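Local coordinates for transcriptional regulator (Vibrio vulnificus, PDB 4IVN), which represses transcription of the nan operon for sialic acid catabolism and binds the pathway intermediate N-acetylmannosamine 6-phosphate, at residues A[26-31]-A[37-42]; A[57-62]-A[68-73]; A[118-123]-A[248-253]; A[123-128]-A[256-261]; A[157-162]-A[166-171]. All blocks are in the same frame, centred on the assembly; numbering follows the deposited sequence.

The five contacts fall into two groups that follow the domain order of the chain. Interactions 1 and 2 come first, lie in the helix-turn-helix domain with centres 10 Å apart, and touch through helices 20-36 and 52-61 and through Gln-39 O and Arg-71 NH1. Interaction 3 packs helix 114-126 on helix 237-257, and interaction 4, 8 Å away between centres, joins the end of the former to the turn after the latter; they share Arg-123. Interaction 5 sits at edge strand 156-159 of the parallel sheet, about 22 Å from interaction 3 between centres, and its residues fall between the segments that interactions 3 and 4 bring together. Contact centres in one group lie 31 to 45 Å from those in the other, consistent with separate DNA-binding and sugar-phosphate-binding modules.

Interaction 1. Residues A[26-31]-A[37-42]; sequences ADYILE and QFQTIT
Tyr-28 and Gln-39 approach each other from opposite directions and meet at their polar ends. The contact is a single hydrogen bond: Gln-39 NE2 donates to Tyr-28 OH over 3.0 Å, with an N-H...O angle of 161°, close to straight. The phenol oxygen lies near the plane of the amide, and NE2 in turn sits at the edge of the tyrosine ring, near the ring plane. The two flat groups are nevertheless turned 63° against each other, so there is no stacking; Gln-39 NE2 still comes within 3.8 Å of Tyr-28 CE2. Tyr-28 reaches out of helix 20-36 with CG anti to its own backbone N (chi1 -180°), while Gln-39 answers with a chain extended beyond CG.

The amide is held at both of its polar atoms. NE2 also bonds to Asp-35 OD2, and OE1 accepts a weak bond from Asn-47, which together would fix the rotation of the amide. The backbone oxygen of Gln-39 accepts from Tyr-67 OH and Arg-71 NH1 of helix 67-78. Next in the chain, Thr-40 N-caps helix 41-48, its OG1 bonding to Asp-43 N. The contact thus ties the link between two helices back to the first of them, in the helical bundle of an RpiR-family helix-turn-helix domain.

Interaction 2. Residues A[57-62]-A[68-73]; sequences RLCRDM and SDFRMA
Cys-59 directs its sulfur at the root of the Phe-70 side chain: SG lies 3.6 Å from Phe-70 CB and equally close to CG. From the ring centroid SG stands 4.2 Å away and 33° off the normal, an oblique sulfur-aromatic contact. Two torsions bring this about. In Phe-70 a chi1 of 177° sets CG opposite the main-chain N and carries the ring out towards helix 52-61, and Cys-59 has SG anti to its carbonyl carbon (chi1 -65°). The backbones are close, with Cys-59 CA and Phe-70 CA 6.0 Å apart. Helix 52-61 follows helix 41-48 after a short turn, as the second helix of a helix-turn-helix unit does, and Phe-70 joins it to helix 67-78. Further along, Met-62, whose side chain is less surely placed, approaches the ring differently: SD is at the edge, near the ring plane, 4.3 Å from Phe-70 CE2. Ile-29 and Leu-7 also pack on Phe-70, whereas Ile-273 of the second subunit packs against Asp-69 and Met-72.

Interaction 3. Residues A[118-123]-A[248-253]; sequences ARIVER and DVLVNS
Val-121 and Leu-250 mark the nearest backbone approach of two helices, their CA atoms 6.4 Å apart. The axes of the short segments pass at 9.5 Å with a signed crossing angle of -64°, a steep crossing that limits the interface to a few residues. Leu-250 provides the link: its CD1 meets Ile-120 CG2 at 3.6 Å, the two side chains standing roughly at a right angle. CD1 is also 4.0 Å from Val-121 CG2, where the valine and leucine side chains run past each other in opposite directions. In the SIS domain, an alpha/beta fold around a parallel sheet, this joins helix 237-257 to helix 114-126, and Ile-120 continues onto Glu-221 and Leu-223 of edge strand 221-224. One turn beyond Leu-250, Ser-253 CB touches Val-121 CG2 at 3.6 Å. The serine offers carbon to the contact because its hydroxyl is turned back along its own helix: OG donates to Val-249 O at 2.7 Å. That oxygen also receives Ser-253 N, the two donors reaching it from opposite faces of the carbonyl plane.

Interaction 4. Residues A[123-128]-A[256-261]; sequences RVHQAE and ESYPEY
His-125, near the C-terminal end of helix 114-126, faces the type I turn from Tyr-258 to Tyr-261 that follows helix 237-257, with His-125 CA and Tyr-258 CA 8.3 Å apart. The imidazole lies flat on the Tyr-258 ring in a face-to-face stack, centroids 3.6 Å apart and planes within 3° of parallel. A chi1 of 174° swings the imidazole of His-125 away from the main-chain N and points it at the turn; Tyr-258 covers one imidazole face, and its OH is held by Glu-122 OE1. Tyr-261 comes in at the rim instead, its ring steeply inclined to the imidazole, and His-125 ND1 and Tyr-261 OH share a 2.8 Å hydrogen bond at 153°. Either partner could donate it. Glu-260 OE2 lies above one face of the Tyr-261 ring, towards its rim, and is 4.5 Å from His-125 CE1, near the imidazole plane. Stack and hydrogen bond together fix the tilt and rotation of the imidazole, and the nearby carboxylate might favour its protonated form, though the charge cannot be seen.

Interaction 5. Residues A[157-162]-A[166-171]; sequences IMFEDT and AMSASR
Thr-162 and Ala-166 make the first-turn hydrogen bond of helix 162-170, in a beta-alpha unit of the SIS alpha/beta domain: edge strand 156-159 ends, Asp-161 N-caps the helix with OD2 bonding to the backbone N of His-163 and Leu-164, and the chain folds back beside its own strand. Ala-166 N donates to Thr-162 O over 2.9 Å at 157°. The Ala-166 methyl also comes close to that acceptor, its CB 3.4 Å from Thr-162 O, and packs on Leu-196 of helix 188-199. Ser-168 makes the side-chain contact: both its CB and its OG lie 3.6 Å from Phe-159 CZ, with OG oblique to the ring. Phe-159, CG anti to its carbonyl carbon (chi1 -62°), reaches from the strand to the helix, and Ile-157 CD1 lies over one ring face, towards the rim. Ala-169, like Ala-166, meets Leu-196. At Ser-170 the main-chain N bonds back to Ala-166 O, while the hydroxyl OG folds back to donate to Met-167 O at 2.8 Å. Last comes Arg-171, whose backbone N donates to Ser-168 O over 3.2 Å.

Interaction 1. Residues A[26-31]-A[37-42]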
# COMPACT_ATOMS: atom_id res chain seq x y z
N ALA A 26 -16.99 19.33 -27.75
CA ALA A 26 -18.28 18.77 -27.37
C ALA A 26 -18.45 17.43 -28.12
O ALA A 26 -18.80 16.41 -27.52
CB ALA A 26 -19.43 19.76 -27.63
N ASP A 27 -18.07 17.41 -29.39
CA ASP A 27 -18.25 16.19 -30.24
C ASP A 27 -17.40 15.00 -29.81
O ASP A 27 -17.88 13.83 -29.80
CB ASP A 27 -17.97 16.47 -31.71
CG ASP A 27 -19.16 17.08 -32.43
OD1 ASP A 27 -20.30 16.85 -31.99
OD2 ASP A 27 -18.96 17.77 -33.46
N TYR A 28 -16.13 15.28 -29.51
CA TYR A 28 -15.22 14.26 -28.99
C TYR A 28 -15.78 13.66 -27.69
O TYR A 28 -15.77 12.45 -27.52
CB TYR A 28 -13.79 14.78 -28.79
CG TYR A 28 -12.83 13.75 -28.26
CD1 TYR A 28 -11.97 13.05 -29.11
CD2 TYR A 28 -12.74 13.47 -26.87
CE1 TYR A 28 -11.08 12.07 -28.61
CE2 TYR A 28 -11.84 12.51 -26.38
CZ TYR A 28 -11.02 11.82 -27.26
OH TYR A 28 -10.17 10.86 -26.76
N ILE A 29 -16.30 14.49 -26.79
CA ILE A 29 -16.81 13.96 -25.55
C ILE A 29 -18.06 13.10 -25.78
O ILE A 29 -18.21 12.04 -25.15
CB ILE A 29 -17.13 15.10 -24.55
CG1 ILE A 29 -15.84 15.87 -24.21
CG2 ILE A 29 -17.64 14.49 -23.26
CD1 ILE A 29 -16.02 17.20 -23.47
N LEU A 30 -18.98 13.59 -26.61
CA LEU A 30 -20.25 12.90 -26.89
C LEU A 30 -19.97 11.51 -27.49
O LEU A 30 -20.77 10.57 -27.30
CB LEU A 30 -21.16 13.71 -27.86
CG LEU A 30 -22.00 14.86 -27.28
CD1 LEU A 30 -22.58 15.79 -28.38
CD2 LEU A 30 -23.09 14.31 -26.37
N GLU A 31 -18.86 11.41 -28.22
CA GLU A 31 -18.48 10.16 -28.86
C GLU A 31 -17.62 9.26 -28.03
O GLU A 31 -17.55 8.09 -28.33
CB GLU A 31 -17.84 10.36 -30.24
CG GLU A 31 -18.84 10.94 -31.23
CD GLU A 31 -18.23 11.81 -32.31
OE1 GLU A 31 -17.15 11.47 -32.84
OE2 GLU A 31 -18.85 12.83 -32.65
N GLN A 37 -13.95 9.83 -18.88
CA GLN A 37 -13.93 9.68 -17.38
C GLN A 37 -12.51 9.51 -16.86
O GLN A 37 -12.15 9.94 -15.74
CB GLN A 37 -14.68 8.41 -16.95
CG GLN A 37 -16.09 8.26 -17.42
CD GLN A 37 -16.72 6.97 -16.89
OE1 GLN A 37 -16.65 5.91 -17.51
NE2 GLN A 37 -17.40 7.08 -15.77
N PHE A 38 -11.70 8.87 -17.68
CA PHE A 38 -10.34 8.50 -17.25
C PHE A 38 -9.28 9.42 -17.83
O PHE A 38 -8.11 9.13 -17.65
CB PHE A 38 -10.03 7.02 -17.54
CG PHE A 38 -11.14 6.08 -17.14
CD1 PHE A 38 -11.40 5.81 -15.80
CD2 PHE A 38 -11.93 5.45 -18.11
CE1 PHE A 38 -12.44 4.96 -15.41
CE2 PHE A 38 -12.96 4.60 -17.74
CZ PHE A 38 -13.24 4.37 -16.38
N GLN A 39 -9.68 10.56 -18.46
CA GLN A 39 -8.70 11.46 -19.08
C GLN A 39 -8.53 12.66 -18.18
O GLN A 39 -9.49 13.08 -17.55
CB GLN A 39 -9.21 11.97 -20.46
CG GLN A 39 -9.23 10.85 -21.51
CD GLN A 39 -9.57 11.35 -22.93
OE1 GLN A 39 -9.38 12.52 -23.26
NE2 GLN A 39 -10.05 10.44 -23.76
N THR A 40 -7.33 13.21 -18.21
CA THR A 40 -6.99 14.45 -17.55
C THR A 40 -7.33 15.62 -18.46
O THR A 40 -7.62 15.42 -19.64
CB THR A 40 -5.50 14.51 -17.18
OG1 THR A 40 -4.70 14.59 -18.38
CG2 THR A 40 -5.14 13.28 -16.35
N ILE A 41 -7.29 16.84 -17.92
CA ILE A 41 -7.57 17.99 -18.82
C ILE A 41 -6.53 17.96 -19.94
O ILE A 41 -6.86 18.30 -21.11
CB ILE A 41 -7.61 19.32 -18.05
CG1 ILE A 41 -8.06 20.44 -18.98
CG2 ILE A 41 -6.33 19.51 -17.23
CD1 ILE A 41 -8.36 21.69 -18.18
N THR A 42 -5.31 17.51 -19.58
CA THR A 42 -4.12 17.53 -20.51
C THR A 42 -4.38 16.53 -21.65
O THR A 42 -4.17 16.83 -22.82
CB THR A 42 -2.76 17.21 -19.79
OG1 THR A 42 -2.73 17.86 -18.51
CG2 THR A 42 -1.54 17.64 -20.59

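Interaction 2. Residues A[57-62]-A[68-73]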
# COMPACT_ATOMS: atom_id res chain seq x y z
N ARG A 57 -13.34 26.34 -21.06
CA ARG A 57 -14.43 27.19 -21.47
C ARG A 57 -15.67 26.36 -21.79
O ARG A 57 -16.77 26.72 -21.37
CB ARG A 57 -14.04 28.12 -22.65
CG ARG A 57 -14.94 29.34 -22.79
CD ARG A 57 -14.51 30.26 -23.94
NE ARG A 57 -13.28 29.76 -24.56
CZ ARG A 57 -13.05 29.69 -25.87
NH1 ARG A 57 -13.97 30.12 -26.74
NH2 ARG A 57 -11.89 29.19 -26.31
N LEU A 58 -15.51 25.24 -22.48
CA LEU A 58 -16.65 24.34 -22.68
C LEU A 58 -17.28 23.95 -21.30
O LEU A 58 -18.49 24.13 -21.06
CB LEU A 58 -16.21 23.09 -23.49
CG LEU A 58 -17.25 21.99 -23.68
CD1 LEU A 58 -18.39 22.51 -24.50
CD2 LEU A 58 -16.72 20.76 -24.37
N CYS A 59 -16.44 23.39 -20.40
CA CYS A 59 -16.87 23.06 -19.07
C CYS A 59 -17.64 24.20 -18.42
O CYS A 59 -18.77 23.97 -17.94
CB CYS A 59 -15.66 22.57 -18.19
SG CYS A 59 -15.08 21.02 -18.95
N ARG A 60 -17.09 25.41 -18.38
CA ARG A 60 -17.81 26.46 -17.67
C ARG A 60 -19.07 26.93 -18.42
O ARG A 60 -20.07 27.24 -17.79
CB ARG A 60 -16.89 27.63 -17.36
CG ARG A 60 -15.76 27.21 -16.47
CD ARG A 60 -14.91 28.39 -16.07
NE ARG A 60 -13.85 27.89 -15.18
CZ ARG A 60 -12.62 28.40 -15.04
NH1 ARG A 60 -12.24 29.45 -15.74
NH2 ARG A 60 -11.76 27.84 -14.18
N ASP A 61 -19.03 26.89 -19.75
CA ASP A 61 -20.19 27.28 -20.55
C ASP A 61 -21.33 26.37 -20.20
O ASP A 61 -22.52 26.74 -20.33
CB ASP A 61 -19.92 27.20 -22.05
CG ASP A 61 -19.15 28.39 -22.57
OD1 ASP A 61 -18.84 29.30 -21.78
OD2 ASP A 61 -18.85 28.41 -23.77
N MET A 62 -20.99 25.17 -19.75
CA MET A 62 -22.02 24.18 -19.49
C MET A 62 -22.45 24.26 -18.07
O MET A 62 -23.25 23.44 -17.64
CB MET A 62 -21.54 22.78 -19.78
CG MET A 62 -20.92 22.66 -21.15
SD MET A 62 -21.69 21.15 -21.64
CE MET A 62 -23.31 21.85 -22.02
N SER A 68 -12.49 19.15 -13.89
CA SER A 68 -12.69 18.06 -12.90
C SER A 68 -14.18 17.95 -12.46
O SER A 68 -14.66 16.88 -12.24
CB SER A 68 -11.80 18.28 -11.69
OG SER A 68 -10.43 17.96 -12.06
N ASP A 69 -14.84 19.09 -12.21
CA ASP A 69 -16.30 19.15 -11.87
C ASP A 69 -17.18 18.51 -12.97
O ASP A 69 -18.03 17.64 -12.75
CB ASP A 69 -16.69 20.62 -11.76
CG ASP A 69 -18.08 20.80 -11.24
OD1 ASP A 69 -18.59 19.95 -10.44
OD2 ASP A 69 -18.70 21.82 -11.62
N PHE A 70 -16.97 18.99 -14.18
CA PHE A 70 -17.54 18.34 -15.41
C PHE A 70 -17.29 16.84 -15.48
O PHE A 70 -18.23 16.05 -15.71
CB PHE A 70 -16.96 19.04 -16.64
CG PHE A 70 -17.41 18.43 -17.94
CD1 PHE A 70 -16.77 17.32 -18.43
CD2 PHE A 70 -18.47 19.01 -18.67
CE1 PHE A 70 -17.21 16.73 -19.63
CE2 PHE A 70 -18.90 18.45 -19.86
CZ PHE A 70 -18.24 17.31 -20.35
N ARG A 71 -16.01 16.41 -15.29
CA ARG A 71 -15.69 15.00 -15.48
C ARG A 71 -16.42 14.16 -14.39
O ARG A 71 -16.90 13.09 -14.64
CB ARG A 71 -14.19 14.80 -15.38
CG ARG A 71 -13.74 13.44 -15.97
CD ARG A 71 -12.23 13.33 -15.77
NE ARG A 71 -11.96 12.95 -14.37
CZ ARG A 71 -10.95 12.18 -13.94
NH1 ARG A 71 -10.02 11.73 -14.78
NH2 ARG A 71 -10.82 11.91 -12.62
N MET A 72 -16.47 14.68 -13.16
CA MET A 72 -17.24 14.01 -12.08
C MET A 72 -18.74 13.85 -12.48
O MET A 72 -19.32 12.74 -12.37
CB MET A 72 -17.16 14.90 -10.81
CG MET A 72 -17.92 14.39 -9.58
SD MET A 72 -17.02 13.03 -8.71
CE MET A 72 -18.03 11.70 -9.36
N ALA A 73 -19.38 14.96 -12.92
CA ALA A 73 -20.80 14.82 -13.37
C ALA A 73 -20.90 13.82 -14.50
O ALA A 73 -21.89 13.04 -14.61
CB ALA A 73 -21.35 16.15 -13.86

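Interaction 3. Residues A[118-123]-A[248-253]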
# COMPACT_ATOMS: atom_id res chain seq x y z
N ALA A 118 16.04 3.31 -15.35
CA ALA A 118 17.53 3.33 -15.08
C ALA A 118 18.00 4.72 -14.66
O ALA A 118 18.76 4.87 -13.69
CB ALA A 118 18.34 2.78 -16.27
N ARG A 119 17.50 5.75 -15.36
CA ARG A 119 17.82 7.06 -14.93
C ARG A 119 17.33 7.40 -13.53
O ARG A 119 18.03 8.08 -12.79
CB ARG A 119 17.28 8.07 -15.92
CG ARG A 119 18.23 8.22 -17.06
CD ARG A 119 17.91 9.53 -17.75
NE ARG A 119 16.45 9.68 -18.02
CZ ARG A 119 15.80 9.15 -19.04
NH1 ARG A 119 16.45 8.37 -19.94
NH2 ARG A 119 14.51 9.40 -19.17
N ILE A 120 16.10 6.98 -13.19
CA ILE A 120 15.52 7.29 -11.88
C ILE A 120 16.37 6.61 -10.74
O ILE A 120 16.65 7.19 -9.70
CB ILE A 120 14.03 6.87 -11.82
CG1 ILE A 120 13.23 7.71 -12.86
CG2 ILE A 120 13.49 7.01 -10.40
CD1 ILE A 120 11.78 7.26 -13.10
N VAL A 121 16.77 5.37 -10.97
CA VAL A 121 17.68 4.67 -10.05
C VAL A 121 18.91 5.44 -9.73
O VAL A 121 19.28 5.59 -8.55
CB VAL A 121 18.17 3.38 -10.67
CG1 VAL A 121 19.33 2.80 -9.78
CG2 VAL A 121 16.98 2.38 -10.81
N GLU A 122 19.54 6.02 -10.77
CA GLU A 122 20.75 6.78 -10.56
C GLU A 122 20.49 8.04 -9.76
O GLU A 122 21.25 8.36 -8.85
CB GLU A 122 21.34 7.13 -11.95
CG GLU A 122 22.84 7.27 -12.02
CD GLU A 122 23.58 6.28 -11.15
OE1 GLU A 122 23.22 5.05 -11.15
OE2 GLU A 122 24.52 6.77 -10.45
N ARG A 123 19.41 8.75 -10.07
CA ARG A 123 19.00 9.92 -9.22
C ARG A 123 18.83 9.56 -7.73
O ARG A 123 19.33 10.26 -6.86
CB ARG A 123 17.74 10.51 -9.81
CG ARG A 123 18.07 11.11 -11.21
CD ARG A 123 17.07 12.16 -11.66
NE ARG A 123 17.26 12.63 -13.05
CZ ARG A 123 17.88 13.76 -13.40
NH1 ARG A 123 18.46 14.54 -12.47
NH2 ARG A 123 17.90 14.13 -14.69
N ASP A 248 8.41 -0.98 -6.02
CA ASP A 248 9.23 -2.18 -5.78
C ASP A 248 10.36 -2.35 -6.77
O ASP A 248 11.50 -2.62 -6.35
CB ASP A 248 8.33 -3.43 -5.79
CG ASP A 248 9.05 -4.66 -5.31
OD1 ASP A 248 9.73 -4.69 -4.23
OD2 ASP A 248 8.80 -5.61 -5.98
N VAL A 249 10.03 -2.21 -8.07
CA VAL A 249 11.02 -2.28 -9.14
C VAL A 249 12.07 -1.18 -9.02
O VAL A 249 13.28 -1.44 -9.17
CB VAL A 249 10.32 -2.24 -10.52
CG1 VAL A 249 11.35 -2.25 -11.61
CG2 VAL A 249 9.34 -3.42 -10.69
N LEU A 250 11.68 0.01 -8.58
CA LEU A 250 12.68 1.02 -8.36
C LEU A 250 13.70 0.54 -7.36
O LEU A 250 14.87 0.63 -7.61
CB LEU A 250 12.01 2.38 -7.94
CG LEU A 250 12.94 3.51 -7.56
CD1 LEU A 250 14.00 3.87 -8.65
CD2 LEU A 250 12.17 4.78 -7.12
N VAL A 251 13.26 0.11 -6.17
CA VAL A 251 14.18 -0.20 -5.07
C VAL A 251 14.89 -1.50 -5.36
O VAL A 251 16.08 -1.60 -5.11
CB VAL A 251 13.47 -0.19 -3.68
CG1 VAL A 251 14.45 -0.49 -2.53
CG2 VAL A 251 12.84 1.21 -3.55
N ASN A 252 14.21 -2.44 -5.97
CA ASN A 252 14.94 -3.64 -6.39
C ASN A 252 16.06 -3.41 -7.43
O ASN A 252 17.08 -4.11 -7.39
CB ASN A 252 13.98 -4.73 -6.86
CG ASN A 252 13.07 -5.22 -5.72
OD1 ASN A 252 13.32 -4.92 -4.55
ND2 ASN A 252 12.00 -5.91 -6.06
N SER A 253 15.84 -2.50 -8.39
CA SER A 253 16.93 -2.09 -9.31
C SER A 253 18.06 -1.48 -8.58
O SER A 253 19.22 -1.84 -8.86
CB SER A 253 16.48 -1.13 -10.39
OG SER A 253 15.35 -1.68 -10.94

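Interaction 4. Residues A[123-128]-A[256-261]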
# COMPACT_ATOMS: atom_id res chain seq x y z
N ARG A 123 19.41 8.75 -10.07
CA ARG A 123 19.00 9.92 -9.22
C ARG A 123 18.83 9.56 -7.73
O ARG A 123 19.33 10.26 -6.86
CB ARG A 123 17.74 10.51 -9.81
CG ARG A 123 18.07 11.11 -11.21
CD ARG A 123 17.07 12.16 -11.66
NE ARG A 123 17.26 12.63 -13.05
CZ ARG A 123 17.88 13.76 -13.40
NH1 ARG A 123 18.46 14.54 -12.47
NH2 ARG A 123 17.90 14.13 -14.69
N VAL A 124 18.12 8.48 -7.45
CA VAL A 124 17.97 8.01 -6.09
C VAL A 124 19.32 7.68 -5.43
O VAL A 124 19.61 8.11 -4.29
CB VAL A 124 17.03 6.82 -6.02
CG1 VAL A 124 16.93 6.32 -4.55
CG2 VAL A 124 15.63 7.28 -6.52
N HIS A 125 20.16 7.04 -6.18
CA HIS A 125 21.46 6.66 -5.67
C HIS A 125 22.22 7.90 -5.28
O HIS A 125 22.79 7.94 -4.18
CB HIS A 125 22.24 5.87 -6.70
CG HIS A 125 23.64 5.58 -6.26
ND1 HIS A 125 23.91 4.86 -5.18
CD2 HIS A 125 24.88 6.06 -6.73
CE1 HIS A 125 25.25 4.81 -4.98
NE2 HIS A 125 25.84 5.50 -5.94
N GLN A 126 22.18 8.93 -6.13
CA GLN A 126 22.91 10.19 -5.86
C GLN A 126 22.26 11.02 -4.73
O GLN A 126 22.94 11.85 -4.09
CB GLN A 126 23.01 11.09 -7.12
CG GLN A 126 23.75 10.47 -8.33
CD GLN A 126 25.21 10.06 -8.03
OE1 GLN A 126 25.87 10.66 -7.19
NE2 GLN A 126 25.70 9.01 -8.72
N ALA A 127 20.97 10.81 -4.48
CA ALA A 127 20.24 11.79 -3.70
C ALA A 127 20.69 11.73 -2.24
O ALA A 127 20.90 10.65 -1.68
CB ALA A 127 18.76 11.57 -3.85
N GLU A 128 20.87 12.87 -1.61
CA GLU A 128 21.13 12.88 -0.18
C GLU A 128 19.81 12.93 0.62
O GLU A 128 19.71 12.46 1.78
CB GLU A 128 22.01 14.09 0.15
CG GLU A 128 23.48 13.79 -0.23
CD GLU A 128 24.41 14.97 0.03
OE1 GLU A 128 23.95 16.12 -0.09
OE2 GLU A 128 25.61 14.78 0.33
N GLU A 256 19.98 -4.08 -7.05
CA GLU A 256 20.76 -4.83 -8.04
C GLU A 256 21.95 -4.01 -8.52
O GLU A 256 23.01 -4.57 -8.73
CB GLU A 256 19.89 -5.18 -9.19
CG GLU A 256 20.63 -5.90 -10.28
CD GLU A 256 19.83 -7.06 -10.73
OE1 GLU A 256 19.63 -7.99 -9.91
OE2 GLU A 256 19.38 -7.04 -11.90
N SER A 257 21.83 -2.69 -8.67
CA SER A 257 22.97 -1.90 -9.18
C SER A 257 23.97 -1.64 -8.09
O SER A 257 25.16 -1.51 -8.36
CB SER A 257 22.54 -0.59 -9.83
OG SER A 257 21.46 -0.79 -10.71
N TYR A 258 23.51 -1.57 -6.84
CA TYR A 258 24.32 -1.10 -5.74
C TYR A 258 24.12 -2.08 -4.60
O TYR A 258 23.53 -1.73 -3.54
CB TYR A 258 23.95 0.35 -5.37
CG TYR A 258 24.22 1.32 -6.50
CD1 TYR A 258 25.55 1.69 -6.79
CD2 TYR A 258 23.19 1.84 -7.32
CE1 TYR A 258 25.84 2.55 -7.83
CE2 TYR A 258 23.50 2.73 -8.39
CZ TYR A 258 24.82 3.05 -8.61
OH TYR A 258 25.20 3.87 -9.63
N PRO A 259 24.63 -3.31 -4.80
CA PRO A 259 24.53 -4.36 -3.77
C PRO A 259 24.97 -3.96 -2.36
O PRO A 259 24.53 -4.60 -1.40
CB PRO A 259 25.37 -5.55 -4.34
CG PRO A 259 25.90 -5.11 -5.66
CD PRO A 259 25.26 -3.81 -6.05
N GLU A 260 25.75 -2.88 -2.20
CA GLU A 260 26.06 -2.39 -0.85
C GLU A 260 24.79 -1.97 -0.03
O GLU A 260 24.82 -1.94 1.22
CB GLU A 260 27.11 -1.25 -0.91
CG GLU A 260 26.66 0.18 -0.54
CD GLU A 260 26.33 1.20 -1.70
OE1 GLU A 260 26.98 1.25 -2.79
OE2 GLU A 260 25.42 2.06 -1.47
N TYR A 261 23.70 -1.63 -0.74
CA TYR A 261 22.42 -1.34 -0.03
C TYR A 261 21.88 -2.49 0.78
O TYR A 261 21.20 -2.30 1.76
CB TYR A 261 21.34 -0.87 -1.00
CG TYR A 261 21.60 0.53 -1.55
CD1 TYR A 261 21.81 1.62 -0.69
CD2 TYR A 261 21.52 0.77 -2.90
CE1 TYR A 261 21.99 2.91 -1.19
CE2 TYR A 261 21.72 2.06 -3.43
CZ TYR A 261 21.95 3.10 -2.57
OH TYR A 261 22.12 4.36 -3.15
O HOH W 1 23.20 5.89 -1.60

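Interaction 5. Residues A[157-162]-A[166-171]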
# COMPACT_ATOMS: atom_id res chain seq x y z
N ILE A 157 11.42 11.36 3.49
CA ILE A 157 10.23 11.79 4.23
C ILE A 157 9.03 11.77 3.31
O ILE A 157 9.06 12.31 2.19
CB ILE A 157 10.41 13.20 4.77
CG1 ILE A 157 9.15 13.64 5.52
CG2 ILE A 157 10.60 14.13 3.62
CD1 ILE A 157 9.39 14.91 6.24
N MET A 158 7.97 11.14 3.79
CA MET A 158 6.67 11.25 3.13
C MET A 158 5.81 12.37 3.80
O MET A 158 5.62 12.37 5.01
CB MET A 158 6.02 9.88 3.14
CG MET A 158 4.60 9.76 2.59
SD MET A 158 4.49 10.42 0.96
CE MET A 158 2.70 10.62 0.83
N PHE A 159 5.30 13.32 3.02
CA PHE A 159 4.37 14.35 3.56
C PHE A 159 2.92 14.02 3.08
O PHE A 159 2.68 13.97 1.84
CB PHE A 159 4.72 15.74 2.94
CG PHE A 159 6.11 16.26 3.25
CD1 PHE A 159 7.20 15.91 2.45
CD2 PHE A 159 6.32 17.16 4.30
CE1 PHE A 159 8.48 16.45 2.68
CE2 PHE A 159 7.59 17.64 4.57
CZ PHE A 159 8.65 17.31 3.74
N GLU A 160 1.92 13.89 3.95
CA GLU A 160 0.54 14.27 3.38
C GLU A 160 0.04 15.66 3.84
O GLU A 160 -1.11 16.14 3.33
CB GLU A 160 -0.60 13.23 3.62
CG GLU A 160 -0.17 11.84 3.25
CD GLU A 160 0.68 11.21 4.31
OE1 GLU A 160 0.91 11.86 5.36
OE2 GLU A 160 1.09 10.06 4.11
N ASP A 161 0.82 16.27 4.78
CA ASP A 161 0.58 17.73 5.00
C ASP A 161 1.18 18.53 3.82
O ASP A 161 2.42 18.69 3.76
CB ASP A 161 1.07 18.25 6.35
CG ASP A 161 0.60 19.70 6.60
OD1 ASP A 161 0.38 20.23 7.78
OD2 ASP A 161 0.41 20.38 5.53
N THR A 162 0.35 19.01 2.94
CA THR A 162 0.81 19.63 1.64
C THR A 162 1.31 21.04 1.87
O THR A 162 2.03 21.57 1.04
CB THR A 162 -0.26 19.58 0.57
OG1 THR A 162 -1.47 19.98 1.17
CG2 THR A 162 -0.49 18.10 0.08
N ALA A 166 4.93 21.81 0.70
CA ALA A 166 5.25 23.12 -0.02
C ALA A 166 6.43 23.85 0.65
O ALA A 166 7.32 24.36 -0.07
CB ALA A 166 4.08 24.06 -0.15
N MET A 167 6.40 24.01 1.98
CA MET A 167 7.49 24.71 2.65
C MET A 167 8.84 24.04 2.46
O MET A 167 9.83 24.74 2.09
CB MET A 167 7.16 24.99 4.14
CG MET A 167 5.85 25.80 4.25
SD MET A 167 5.70 25.97 6.04
CE MET A 167 4.43 27.25 6.07
N SER A 168 8.91 22.70 2.60
CA SER A 168 10.20 21.98 2.33
C SER A 168 10.67 22.10 0.90
O SER A 168 11.84 22.36 0.64
CB SER A 168 10.12 20.46 2.66
OG SER A 168 10.40 20.39 4.02
N ALA A 169 9.76 21.92 -0.03
CA ALA A 169 10.13 22.00 -1.47
C ALA A 169 10.64 23.40 -1.78
O ALA A 169 11.56 23.57 -2.59
CB ALA A 169 8.93 21.67 -2.38
N SER A 170 10.07 24.41 -1.12
CA SER A 170 10.40 25.78 -1.55
C SER A 170 11.85 26.14 -1.15
O SER A 170 12.39 27.06 -1.70
CB SER A 170 9.45 26.87 -0.99
OG SER A 170 9.79 26.96 0.35
N ARG A 171 12.46 25.36 -0.26
CA ARG A 171 13.81 25.66 0.20
C ARG A 171 14.75 24.53 -0.24
O ARG A 171 15.89 24.40 0.19
CB ARG A 171 13.85 25.83 1.73
CG ARG A 171 12.97 27.00 2.27
CD ARG A 171 13.75 28.36 2.30
NE ARG A 171 14.26 28.78 1.04
CZ ARG A 171 15.33 29.55 0.78
NH1 ARG A 171 16.16 30.01 1.72
NH2 ARG A 171 15.58 29.83 -0.47